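Local coordinates for uncharacterized protein (Desulfovibrio piger, PDB 4LG3) that is of unknown function and belongs to the DUF4875 family, with a mixed beta-sheet domain joined to a small helical part, at residues 87-91 and 131-135. Residues are numbered along the deposited sequence; the frame is centred on the assembly and turned at random.
Sequences AFGKT and QCLWG. With EDO (1,2-ethanediol), chain H.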
loop_
_atom_site.group_PDB
_atom_site.type_symbol
_atom_site.label_atom_id
_atom_site.label_comp_id
_atom_site.label_asym_id
_atom_site.label_seq_id
_atom_site.Cartn_x
_atom_site.Cartn_y
_atom_site.Cartn_z
ATOM N N ALA A 87 3.442 2.569 10.670
ATOM C CA ALA A 87 2.146 1.895 10.526
ATOM C C ALA A 87 0.973 2.864 10.383
ATOM O O ALA A 87 0.088 2.619 9.568
ATOM C CB ALA A 87 1.905 0.985 11.724
ATOM N N PHE A 88 0.946 3.952 11.177
ATOM C CA PHE A 88 -0.168 4.904 11.142
ATOM C C PHE A 88 0.257 6.243 10.556
ATOM O O PHE A 88 -0.261 7.277 10.947
ATOM C CB PHE A 88 -0.787 5.042 12.538
ATOM C CG PHE A 88 -1.242 3.688 13.041
ATOM C CD1 PHE A 88 -2.370 3.067 12.501
ATOM C CD2 PHE A 88 -0.502 2.999 14.000
ATOM C CE1 PHE A 88 -2.747 1.786 12.909
ATOM C CE2 PHE A 88 -0.882 1.715 14.409
ATOM C CZ PHE A 88 -1.992 1.109 13.845
ATOM N N GLY A 89 1.168 6.186 9.580
ATOM C CA GLY A 89 1.663 7.329 8.822
ATOM C C GLY A 89 1.453 7.107 7.336
ATOM O O GLY A 89 1.986 7.847 6.503
ATOM N N LYS A 90 0.670 6.066 6.994
ATOM C CA LYS A 90 0.402 5.630 5.618
ATOM C C LYS A 90 -0.761 4.681 5.637
ATOM O O LYS A 90 -1.145 4.221 6.720
ATOM C CB LYS A 90 1.652 4.932 4.994
ATOM C CG LYS A 90 1.960 3.596 5.659
ATOM C CD LYS A 90 3.345 3.039 5.415
ATOM C CE LYS A 90 3.440 1.703 6.112
ATOM N NZ LYS A 90 4.809 1.191 6.097
ATOM N N THR A 91 -1.325 4.384 4.438
ATOM C CA THR A 91 -2.448 3.455 4.269
ATOM C C THR A 91 -2.223 2.591 3.039
ATOM O O THR A 91 -1.382 2.895 2.221
ATOM C CB THR A 91 -3.817 4.186 4.182
ATOM O OG1 THR A 91 -3.828 5.093 3.078
ATOM C CG2 THR A 91 -4.225 4.865 5.476
ATOM N N GLN A 131 -1.459 12.390 6.528
ATOM C CA GLN A 131 -1.021 11.032 6.932
ATOM C C GLN A 131 0.329 11.057 7.614
ATOM O O GLN A 131 0.522 10.388 8.623
ATOM C CB GLN A 131 -0.919 10.104 5.718
ATOM C CG GLN A 131 -2.257 9.675 5.179
ATOM C CD GLN A 131 -2.086 8.528 4.240
ATOM O OE1 GLN A 131 -1.078 8.410 3.535
ATOM N NE2 GLN A 131 -3.068 7.663 4.212
ATOM N N CYS A 132 1.249 11.839 7.051
ATOM C CA CYS A 132 2.596 12.031 7.572
ATOM C C CYS A 132 2.543 12.727 8.956
ATOM O O CYS A 132 3.201 12.255 9.894
ATOM C CB CYS A 132 3.445 12.814 6.577
ATOM S SG CYS A 132 5.160 13.057 7.109
ATOM N N LEU A 133 1.724 13.801 9.090
ATOM C CA LEU A 133 1.545 14.506 10.356
ATOM C C LEU A 133 0.887 13.599 11.381
ATOM O O LEU A 133 1.377 13.523 12.497
ATOM C CB LEU A 133 0.748 15.795 10.186
ATOM C CG LEU A 133 1.381 16.903 9.337
ATOM C CD1 LEU A 133 0.500 18.132 9.315
ATOM C CD2 LEU A 133 2.766 17.264 9.827
ATOM N N TRP A 134 -0.160 12.842 10.974
ATOM C CA TRP A 134 -0.855 11.842 11.799
ATOM C C TRP A 134 0.162 10.897 12.435
ATOM O O TRP A 134 0.196 10.783 13.655
ATOM C CB TRP A 134 -1.863 11.034 10.949
ATOM C CG TRP A 134 -2.823 10.217 11.767
ATOM C CD1 TRP A 134 -2.586 9.000 12.342
ATOM C CD2 TRP A 134 -4.153 10.594 12.158
ATOM N NE1 TRP A 134 -3.688 8.587 13.055
ATOM C CE2 TRP A 134 -4.666 9.547 12.962
ATOM C CE3 TRP A 134 -4.979 11.704 11.879
ATOM C CZ2 TRP A 134 -5.978 9.564 13.472
ATOM C CZ3 TRP A 134 -6.267 11.731 12.398
ATOM C CH2 TRP A 134 -6.757 10.674 13.187
ATOM N N GLY A 135 1.008 10.283 11.603
ATOM C CA GLY A 135 2.053 9.359 12.032
ATOM C C GLY A 135 3.090 9.934 12.980
ATOM O O GLY A 135 3.517 9.254 13.915
HETATM C C1 EDO H . -5.555 6.005 15.318
HETATM O O1 EDO H . -4.248 6.193 14.729
HETATM C C2 EDO H . -6.743 6.057 14.257
HETATM O O2 EDO H . -6.337 5.666 12.909
#
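Gln-131 of helix 125-137 reaches across to Thr-91, at the end of the loop that links the antiparallel strands 75-81 and 92-98. The contact docks this beta-hairpin loop of the mixed sheet against the helix. The two side chains cross at about a right angle. Gln-131 is extended beyond CG, which carries its amide past Gly-89 to Thr-91. NE2 of Gln-131 donates to OG1 of Thr-91 at 2.9 Å, with the hydroxyl oxygen 4° out of the amide plane. NE2 also bonds to the carbonyl of Leu-169, and OE1 accepts from the hydroxyl of Ser-82. Bonds at both ends should fix the rotation of this buried amide.

Further along, backbone meets backbone. CA of Gly-89 lies 3.8 Å from CA of Gly-135, with no side chain between them. The same Gly-89 CA makes a CH-O contact of 3.3 Å with O of Gln-131, which also accepts the helical bond from Gly-135 N.

Trp-134 has CG anti to its own N (chi1 -167°). This turns the indole edge to the loop, with CD1 3.2 Å from O of Phe-88. Beside it, NE1 of Trp-134 donates almost straight (168°) to O1 of a 1,2-ethanediol, 3.0 Å away.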